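Local coordinates for hypothetical zinc-type alcohol dehydrogenase-like protein in PRE5-FET4 intergenic region (Saccharomyces cerevisiae, PDB 1PIW), which reduces a broad range of aromatic and aliphatic aldehydes to alcohols with NADPH, as a homodimeric zinc-dependent medium-chain alcohol dehydrogenase, at residues I10-K23 with V328-K342. Sequence-based numbering, arbitrary orientation.
Sequences IAIQSHEDWKNPKK and VGEAGVHEAFERMEK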
ATOM      1  N   ILE A  10      11.283 -34.417 -17.051  1.00 48.34           N
ATOM      2  CA  ILE A  10      11.770 -33.603 -18.149  1.00 46.22           C
ATOM      3  C   ILE A  10      12.511 -32.439 -17.505  1.00 46.18           C
ATOM      4  O   ILE A  10      11.895 -31.466 -17.077  1.00 45.16           O
ATOM      5  CB  ILE A  10      10.603 -33.077 -18.970  1.00 45.19           C
ATOM      6  CG1 ILE A  10       9.584 -34.196 -19.174  1.00 43.08           C
ATOM      7  CG2 ILE A  10      11.100 -32.558 -20.302  1.00 45.68           C
ATOM      8  CD1 ILE A  10      10.169 -35.441 -19.774  1.00 42.42           C
ATOM      9  N   ALA A  11      13.836 -32.543 -17.441  1.00 46.65           N
ATOM     10  CA  ALA A  11      14.654 -31.521 -16.788  1.00 45.80           C
ATOM     11  C   ALA A  11      15.530 -30.617 -17.645  1.00 43.87           C
ATOM     12  O   ALA A  11      16.211 -31.064 -18.563  1.00 44.28           O
ATOM     13  CB  ALA A  11      15.517 -32.187 -15.731  1.00 47.71           C
ATOM     14  N   ILE A  12      15.517 -29.337 -17.297  1.00 42.72           N
ATOM     15  CA  ILE A  12      16.316 -28.316 -17.969  1.00 42.68           C
ATOM     16  C   ILE A  12      17.798 -28.695 -17.809  1.00 43.63           C
ATOM     17  O   ILE A  12      18.261 -28.908 -16.688  1.00 43.19           O
ATOM     18  CB  ILE A  12      16.128 -26.929 -17.299  1.00 39.96           C
ATOM     19  CG1 ILE A  12      14.651 -26.648 -17.011  1.00 36.13           C
ATOM     20  CG2 ILE A  12      16.731 -25.865 -18.166  1.00 40.85           C
ATOM     21  CD1 ILE A  12      13.778 -26.595 -18.206  1.00 33.17           C
ATOM     22  N   GLN A  13      18.541 -28.759 -18.914  1.00 44.82           N
ATOM     23  CA  GLN A  13      19.962 -29.127 -18.857  1.00 44.10           C
ATOM     24  C   GLN A  13      20.941 -27.952 -18.811  1.00 43.89           C
ATOM     25  O   GLN A  13      22.094 -28.135 -18.431  1.00 42.66           O
ATOM     26  CB  GLN A  13      20.312 -30.023 -20.038  1.00 43.65           C
ATOM     27  CG  GLN A  13      19.375 -31.192 -20.192  1.00 43.22           C
ATOM     28  CD  GLN A  13      19.435 -32.137 -19.019  1.00 43.01           C
ATOM     29  OE1 GLN A  13      18.489 -32.877 -18.759  1.00 44.14           O
ATOM     30  NE2 GLN A  13      20.553 -32.129 -18.309  1.00 41.75           N
ATOM     31  N   SER A  14      20.485 -26.761 -19.203  1.00 44.27           N
ATOM     32  CA  SER A  14      21.320 -25.561 -19.182  1.00 44.97           C
ATOM     33  C   SER A  14      20.469 -24.338 -19.462  1.00 45.13           C
ATOM     34  O   SER A  14      19.566 -24.395 -20.284  1.00 44.64           O
ATOM     35  CB  SER A  14      22.404 -25.645 -20.247  1.00 48.25           C
ATOM     36  OG  SER A  14      22.108 -24.776 -21.335  1.00 52.11           O
ATOM     37  N   HIS A  15      20.764 -23.223 -18.804  1.00 46.30           N
ATOM     38  CA  HIS A  15      19.989 -22.002 -19.019  1.00 47.98           C
ATOM     39  C   HIS A  15      20.047 -21.434 -20.432  1.00 50.03           C
ATOM     40  O   HIS A  15      19.490 -20.368 -20.678  1.00 50.68           O
ATOM     41  CB  HIS A  15      20.421 -20.890 -18.067  1.00 46.94           C
ATOM     42  CG  HIS A  15      20.118 -21.166 -16.631  1.00 47.91           C
ATOM     43  ND1 HIS A  15      18.904 -21.663 -16.211  1.00 49.05           N
ATOM     44  CD2 HIS A  15      20.860 -20.989 -15.512  1.00 47.75           C
ATOM     45  CE1 HIS A  15      18.913 -21.781 -14.895  1.00 49.53           C
ATOM     46  NE2 HIS A  15      20.088 -21.379 -14.447  1.00 47.79           N
ATOM     47  N   GLU A  16      20.724 -22.104 -21.360  1.00 52.28           N
ATOM     48  CA  GLU A  16      20.789 -21.574 -22.720  1.00 54.85           C
ATOM     49  C   GLU A  16      19.960 -22.460 -23.621  1.00 55.58           C
ATOM     50  O   GLU A  16      19.303 -21.986 -24.563  1.00 57.34           O
ATOM     51  CB  GLU A  16      22.226 -21.512 -23.235  1.00 56.38           C
ATOM     52  CG  GLU A  16      23.127 -20.591 -22.440  1.00 59.46           C
ATOM     53  CD  GLU A  16      23.501 -21.172 -21.084  1.00 62.40           C
ATOM     54  OE1 GLU A  16      24.118 -22.261 -21.058  1.00 64.22           O
ATOM     55  OE2 GLU A  16      23.182 -20.548 -20.045  1.00 63.98           O
ATOM     56  N   ASP A  17      19.988 -23.749 -23.315  1.00 52.64           N
ATOM     57  CA  ASP A  17      19.229 -24.727 -24.068  1.00 51.22           C
ATOM     58  C   ASP A  17      17.940 -24.953 -23.270  1.00 51.07           C
ATOM     59  O   ASP A  17      17.367 -26.046 -23.297  1.00 51.63           O
ATOM     60  CB  ASP A  17      20.037 -26.016 -24.133  1.00 51.54           C
ATOM     61  CG  ASP A  17      19.598 -26.927 -25.242  1.00 52.74           C
ATOM     62  OD1 ASP A  17      19.823 -28.158 -25.125  1.00 51.53           O
ATOM     63  OD2 ASP A  17      19.046 -26.409 -26.235  1.00 54.07           O
ATOM     64  N   TRP A  18      17.483 -23.914 -22.561  1.00 49.25           N
ATOM     65  CA  TRP A  18      16.302 -24.034 -21.716  1.00 47.07           C
ATOM     66  C   TRP A  18      15.054 -24.510 -22.418  1.00 46.40           C
ATOM     67  O   TRP A  18      14.185 -25.114 -21.790  1.00 45.61           O
ATOM     68  CB  TRP A  18      15.997 -22.724 -20.986  1.00 47.36           C
ATOM     69  CG  TRP A  18      15.394 -21.639 -21.833  1.00 49.48           C
ATOM     70  CD1 TRP A  18      16.062 -20.716 -22.575  1.00 49.73           C
ATOM     71  CD2 TRP A  18      13.995 -21.346 -21.998  1.00 49.03           C
ATOM     72  NE1 TRP A  18      15.172 -19.864 -23.190  1.00 48.93           N
ATOM     73  CE2 TRP A  18      13.898 -20.231 -22.853  1.00 47.48           C
ATOM     74  CE3 TRP A  18      12.818 -21.918 -21.507  1.00 48.61           C
ATOM     75  CZ2 TRP A  18      12.680 -19.678 -23.226  1.00 46.35           C
ATOM     76  CZ3 TRP A  18      11.604 -21.363 -21.880  1.00 48.30           C
ATOM     77  CH2 TRP A  18      11.547 -20.256 -22.731  1.00 47.00           C
ATOM     78  N   LYS A  19      14.953 -24.252 -23.716  1.00 45.66           N
ATOM     79  CA  LYS A  19      13.775 -24.687 -24.458  1.00 44.80           C
ATOM     80  C   LYS A  19      13.806 -26.152 -24.859  1.00 44.73           C
ATOM     81  O   LYS A  19      12.896 -26.614 -25.542  1.00 44.30           O
ATOM     82  CB  LYS A  19      13.575 -23.854 -25.715  1.00 44.07           C
ATOM     83  CG  LYS A  19      13.213 -22.412 -25.474  1.00 44.19           C
ATOM     84  CD  LYS A  19      12.975 -21.746 -26.809  1.00 43.86           C
ATOM     85  CE  LYS A  19      12.837 -20.255 -26.671  1.00 45.17           C
ATOM     86  NZ  LYS A  19      12.692 -19.638 -28.010  1.00 45.76           N
ATOM     87  N   ASN A  20      14.836 -26.887 -24.448  1.00 44.64           N
ATOM     88  CA  ASN A  20      14.910 -28.302 -24.797  1.00 44.22           C
ATOM     89  C   ASN A  20      15.250 -29.209 -23.633  1.00 44.79           C
ATOM     90  O   ASN A  20      16.279 -29.892 -23.640  1.00 45.65           O
ATOM     91  CB  ASN A  20      15.905 -28.535 -25.933  1.00 41.84           C
ATOM     92  CG  ASN A  20      15.413 -27.994 -27.252  1.00 39.75           C
ATOM     93  OD1 ASN A  20      15.889 -26.971 -27.724  1.00 39.35           O
ATOM     94  ND2 ASN A  20      14.440 -28.673 -27.848  1.00 37.75           N
ATOM     95  N   PRO A  21      14.383 -29.233 -22.611  1.00 44.43           N
ATOM     96  CA  PRO A  21      14.586 -30.069 -21.425  1.00 43.16           C
ATOM     97  C   PRO A  21      14.695 -31.524 -21.859  1.00 41.89           C
ATOM     98  O   PRO A  21      14.057 -31.942 -22.827  1.00 41.18           O
ATOM     99  CB  PRO A  21      13.331 -29.807 -20.605  1.00 43.78           C
ATOM    100  CG  PRO A  21      12.986 -28.405 -20.968  1.00 44.59           C
ATOM    101  CD  PRO A  21      13.185 -28.394 -22.459  1.00 43.91           C
ATOM    102  N   LYS A  22      15.501 -32.294 -21.141  1.00 41.35           N
ATOM    103  CA  LYS A  22      15.691 -33.695 -21.483  1.00 40.69           C
ATOM    104  C   LYS A  22      15.224 -34.629 -20.391  1.00 39.24           C
ATOM    105  O   LYS A  22      15.397 -34.344 -19.205  1.00 38.71           O
ATOM    106  CB  LYS A  22      17.166 -33.962 -21.780  1.00 41.76           C
ATOM    107  CG  LYS A  22      17.739 -33.090 -22.891  1.00 43.95           C
ATOM    108  CD  LYS A  22      16.945 -33.271 -24.168  1.00 44.06           C
ATOM    109  CE  LYS A  22      17.564 -32.537 -25.325  1.00 44.00           C
ATOM    110  NZ  LYS A  22      16.858 -32.915 -26.579  1.00 45.77           N
ATOM    111  N   LYS A  23      14.629 -35.747 -20.799  1.00 38.08           N
ATOM    112  CA  LYS A  23      14.154 -36.733 -19.847  1.00 38.72           C
ATOM    113  C   LYS A  23      15.347 -37.169 -18.984  1.00 40.32           C
ATOM    114  O   LYS A  23      16.428 -37.491 -19.491  1.00 39.74           O
ATOM    115  CB  LYS A  23      13.534 -37.923 -20.577  1.00 37.89           C
ATOM    116  CG  LYS A  23      13.083 -39.020 -19.638  1.00 41.02           C
ATOM    117  CD  LYS A  23      11.625 -39.395 -19.822  1.00 43.01           C
ATOM    118  CE  LYS A  23      11.428 -40.404 -20.937  1.00 43.72           C
ATOM    119  NZ  LYS A  23      10.017 -40.895 -20.957  1.00 44.75           N
ATOM    120  N   VAL A 328       3.278 -34.425 -21.522  1.00 47.58           N
ATOM    121  CA  VAL A 328       4.568 -34.250 -20.874  1.00 47.21           C
ATOM    122  C   VAL A 328       5.559 -35.002 -21.759  1.00 47.20           C
ATOM    123  O   VAL A 328       5.191 -35.930 -22.475  1.00 47.98           O
ATOM    124  CB  VAL A 328       4.611 -34.884 -19.476  1.00 47.35           C
ATOM    125  CG1 VAL A 328       5.543 -34.089 -18.585  1.00 47.73           C
ATOM    126  CG2 VAL A 328       3.229 -34.966 -18.888  1.00 47.35           C
ATOM    127  N   GLY A 329       6.819 -34.616 -21.705  1.00 46.33           N
ATOM    128  CA  GLY A 329       7.797 -35.270 -22.538  1.00 46.84           C
ATOM    129  C   GLY A 329       8.603 -34.156 -23.142  1.00 47.79           C
ATOM    130  O   GLY A 329       8.184 -33.009 -23.098  1.00 48.62           O
ATOM    131  N   GLU A 330       9.757 -34.476 -23.706  1.00 49.00           N
ATOM    132  CA  GLU A 330      10.601 -33.451 -24.294  1.00 49.30           C
ATOM    133  C   GLU A 330       9.898 -32.602 -25.337  1.00 48.51           C
ATOM    134  O   GLU A 330      10.028 -31.380 -25.332  1.00 48.70           O
ATOM    135  CB  GLU A 330      11.850 -34.096 -24.880  1.00 50.84           C
ATOM    136  CG  GLU A 330      12.829 -34.518 -23.809  1.00 52.29           C
ATOM    137  CD  GLU A 330      13.688 -35.666 -24.237  1.00 53.26           C
ATOM    138  OE1 GLU A 330      13.142 -36.776 -24.425  1.00 55.41           O
ATOM    139  OE2 GLU A 330      14.907 -35.458 -24.386  1.00 53.90           O
ATOM    140  N   ALA A 331       9.139 -33.242 -26.219  1.00 47.88           N
ATOM    141  CA  ALA A 331       8.438 -32.514 -27.263  1.00 46.45           C
ATOM    142  C   ALA A 331       7.339 -31.607 -26.725  1.00 46.05           C
ATOM    143  O   ALA A 331       7.155 -30.491 -27.209  1.00 47.35           O
ATOM    144  CB  ALA A 331       7.865 -33.481 -28.250  1.00 47.15           C
ATOM    145  N   GLY A 332       6.607 -32.075 -25.724  1.00 44.96           N
ATOM    146  CA  GLY A 332       5.538 -31.260 -25.170  1.00 44.70           C
ATOM    147  C   GLY A 332       6.019 -30.042 -24.395  1.00 43.51           C
ATOM    148  O   GLY A 332       5.526 -28.922 -24.585  1.00 42.80           O
ATOM    149  N   VAL A 333       6.981 -30.264 -23.510  1.00 41.65           N
ATOM    150  CA  VAL A 333       7.518 -29.190 -22.703  1.00 39.93           C
ATOM    151  C   VAL A 333       8.229 -28.208 -23.604  1.00 40.03           C
ATOM    152  O   VAL A 333       8.320 -27.029 -23.281  1.00 39.07           O
ATOM    153  CB  VAL A 333       8.491 -29.722 -21.631  1.00 38.97           C
ATOM    154  CG1 VAL A 333       9.033 -28.574 -20.806  1.00 38.24           C
ATOM    155  CG2 VAL A 333       7.772 -30.713 -20.733  1.00 36.81           C
ATOM    156  N   HIS A 334       8.725 -28.689 -24.740  1.00 41.62           N
ATOM    157  CA  HIS A 334       9.411 -27.810 -25.686  1.00 43.87           C
ATOM    158  C   HIS A 334       8.405 -26.821 -26.241  1.00 43.40           C
ATOM    159  O   HIS A 334       8.627 -25.605 -26.215  1.00 40.65           O
ATOM    160  CB  HIS A 334      10.002 -28.594 -26.857  1.00 47.38           C
ATOM    161  CG  HIS A 334      10.551 -27.719 -27.943  1.00 51.78           C
ATOM    162  ND1 HIS A 334      11.728 -27.013 -27.809  1.00 54.61           N
ATOM    163  CD2 HIS A 334      10.043 -27.370 -29.149  1.00 53.74           C
ATOM    164  CE1 HIS A 334      11.917 -26.264 -28.882  1.00 55.26           C
ATOM    165  NE2 HIS A 334      10.907 -26.461 -29.709  1.00 54.32           N
ATOM    166  N   GLU A 335       7.299 -27.371 -26.746  1.00 44.25           N
ATOM    167  CA  GLU A 335       6.224 -26.580 -27.323  1.00 45.42           C
ATOM    168  C   GLU A 335       5.631 -25.659 -26.277  1.00 45.51           C
ATOM    169  O   GLU A 335       5.284 -24.512 -26.561  1.00 45.89           O
ATOM    170  CB  GLU A 335       5.124 -27.484 -27.881  1.00 46.77           C
ATOM    171  CG  GLU A 335       3.931 -26.683 -28.400  1.00 50.94           C
ATOM    172  CD  GLU A 335       2.868 -27.534 -29.074  1.00 51.78           C
ATOM    173  OE1 GLU A 335       1.798 -26.977 -29.406  1.00 52.63           O
ATOM    174  OE2 GLU A 335       3.102 -28.745 -29.277  1.00 52.61           O
ATOM    175  N   ALA A 336       5.503 -26.174 -25.062  1.00 44.95           N
ATOM    176  CA  ALA A 336       4.969 -25.383 -23.980  1.00 43.80           C
ATOM    177  C   ALA A 336       5.892 -24.195 -23.756  1.00 43.62           C
ATOM    178  O   ALA A 336       5.444 -23.055 -23.776  1.00 43.58           O
ATOM    179  CB  ALA A 336       4.871 -26.223 -22.731  1.00 44.36           C
ATOM    180  N   PHE A 337       7.182 -24.456 -23.563  1.00 44.06           N
ATOM    181  CA  PHE A 337       8.140 -23.383 -23.330  1.00 44.67           C
ATOM    182  C   PHE A 337       8.222 -22.429 -24.497  1.00 45.94           C
ATOM    183  O   PHE A 337       8.241 -21.211 -24.305  1.00 47.06           O
ATOM    184  CB  PHE A 337       9.532 -23.936 -23.072  1.00 44.93           C
ATOM    185  CG  PHE A 337       9.719 -24.507 -21.700  1.00 46.92           C
ATOM    186  CD1 PHE A 337      10.952 -25.045 -21.325  1.00 46.93           C
ATOM    187  CD2 PHE A 337       8.673 -24.525 -20.785  1.00 47.37           C
ATOM    188  CE1 PHE A 337      11.139 -25.593 -20.065  1.00 47.56           C
ATOM    189  CE2 PHE A 337       8.850 -25.072 -19.519  1.00 48.76           C
ATOM    190  CZ  PHE A 337      10.085 -25.607 -19.158  1.00 48.94           C
ATOM    191  N   GLU A 338       8.277 -22.985 -25.705  1.00 45.97           N
ATOM    192  CA  GLU A 338       8.372 -22.181 -26.920  1.00 45.28           C
ATOM    193  C   GLU A 338       7.246 -21.183 -26.995  1.00 42.59           C
ATOM    194  O   GLU A 338       7.478 -19.989 -27.099  1.00 42.07           O
ATOM    195  CB  GLU A 338       8.308 -23.068 -28.160  1.00 50.51           C
ATOM    196  CG  GLU A 338       8.793 -22.396 -29.441  1.00 56.34           C
ATOM    197  CD  GLU A 338      10.312 -22.481 -29.603  1.00 61.21           C
ATOM    198  OE1 GLU A 338      11.045 -21.834 -28.817  1.00 61.15           O
ATOM    199  OE2 GLU A 338      10.770 -23.210 -30.517  1.00 64.36           O
ATOM    200  N   ARG A 339       6.020 -21.692 -26.940  1.00 40.94           N
ATOM    201  CA  ARG A 339       4.825 -20.870 -27.020  1.00 39.13           C
ATOM    202  C   ARG A 339       4.668 -19.872 -25.879  1.00 40.10           C
ATOM    203  O   ARG A 339       4.207 -18.752 -26.094  1.00 40.37           O
ATOM    204  CB  ARG A 339       3.602 -21.768 -27.113  1.00 37.15           C
ATOM    205  CG  ARG A 339       3.577 -22.572 -28.382  1.00 35.74           C
ATOM    206  CD  ARG A 339       2.211 -22.496 -29.017  1.00 36.31           C
ATOM    207  NE  ARG A 339       1.380 -23.651 -28.696  1.00 35.98           N
ATOM    208  CZ  ARG A 339       0.078 -23.579 -28.437  1.00 35.21           C
ATOM    209  NH1 ARG A 339      -0.546 -22.410 -28.453  1.00 31.96           N
ATOM    210  NH2 ARG A 339      -0.601 -24.679 -28.172  1.00 34.64           N
ATOM    211  N   MET A 340       5.040 -20.264 -24.665  1.00 40.19           N
ATOM    212  CA  MET A 340       4.943 -19.346 -23.545  1.00 40.06           C
ATOM    213  C   MET A 340       5.791 -18.132 -23.862  1.00 41.19           C
ATOM    214  O   MET A 340       5.401 -17.012 -23.584  1.00 40.58           O
ATOM    215  CB  MET A 340       5.441 -20.000 -22.266  1.00 40.06           C
ATOM    216  CG  MET A 340       4.404 -20.839 -21.553  1.00 40.98           C
ATOM    217  SD  MET A 340       3.143 -19.861 -20.715  1.00 40.91           S
ATOM    218  CE  MET A 340       1.948 -21.227 -20.303  1.00 43.34           C
ATOM    219  N   GLU A 341       6.958 -18.356 -24.454  1.00 43.80           N
ATOM    220  CA  GLU A 341       7.829 -17.246 -24.804  1.00 45.91           C
ATOM    221  C   GLU A 341       7.124 -16.379 -25.827  1.00 47.41           C
ATOM    222  O   GLU A 341       7.139 -15.159 -25.722  1.00 47.89           O
ATOM    223  CB  GLU A 341       9.150 -17.745 -25.384  1.00 47.05           C
ATOM    224  CG  GLU A 341      10.187 -16.639 -25.591  1.00 48.16           C
ATOM    225  CD  GLU A 341      11.511 -17.157 -26.138  1.00 49.40           C
ATOM    226  OE1 GLU A 341      11.488 -17.771 -27.229  1.00 48.98           O
ATOM    227  OE2 GLU A 341      12.565 -16.948 -25.484  1.00 47.80           O
ATOM    228  N   LYS A 342       6.503 -17.015 -26.813  1.00 49.81           N
ATOM    229  CA  LYS A 342       5.778 -16.298 -27.860  1.00 51.98           C
ATOM    230  C   LYS A 342       4.453 -15.730 -27.351  1.00 51.11           C
ATOM    231  O   LYS A 342       3.747 -15.040 -28.090  1.00 51.88           O
ATOM    232  CB  LYS A 342       5.482 -17.224 -29.045  1.00 55.59           C
ATOM    233  CG  LYS A 342       6.628 -17.448 -30.026  1.00 60.99           C
ATOM    234  CD  LYS A 342       7.793 -18.179 -29.386  1.00 65.31           C
ATOM    235  CE  LYS A 342       8.803 -18.647 -30.426  1.00 66.73           C
ATOM    236  NZ  LYS A 342       9.867 -19.472 -29.785  1.00 67.83           N
TER
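I10 meets the N-terminal end of helix 330-342 with CD1 3.6 Å from CA of G329, the N-cap residue, while its CG2 lies against CG2 of V333. This is a beta hairpin packed on a helix in the catalytic, GroES-like part of a medium-chain dehydrogenase: A11 and K22 pair through reciprocal backbone hydrogen bonds, and the W18-P21 end of the loop between them lies against the helix. I12 puts CD1 at the edge of the F337 ring, 3.4 Å from CE1. W18 approaches the same phenyl obliquely, ring planes 34° apart, with CZ3 3.5 Å from F337 CB; both aromatic side chains also touch I50 of helix 47-53, which carries the NADP-binding H51. In the type I turn D17-N20, K19 lays CG over the centre of the W18 ring, and its extended chain carries NZ to OE1 of E338 and OE1 of E341, a salt-bridge network joined by K342; both oxygens are less surely placed, so the individual bonds are doubtful. H334, its CG anti to the backbone N (chi1 172°), donates from ND1 to K19 O over 2.6 Å, the donor tilted 28° from the carbonyl plane. P21 CG packs 3.5 Å from F337 CE1, and K22 adds a long salt bridge, NZ to E330 OE2 at 3.9 Å.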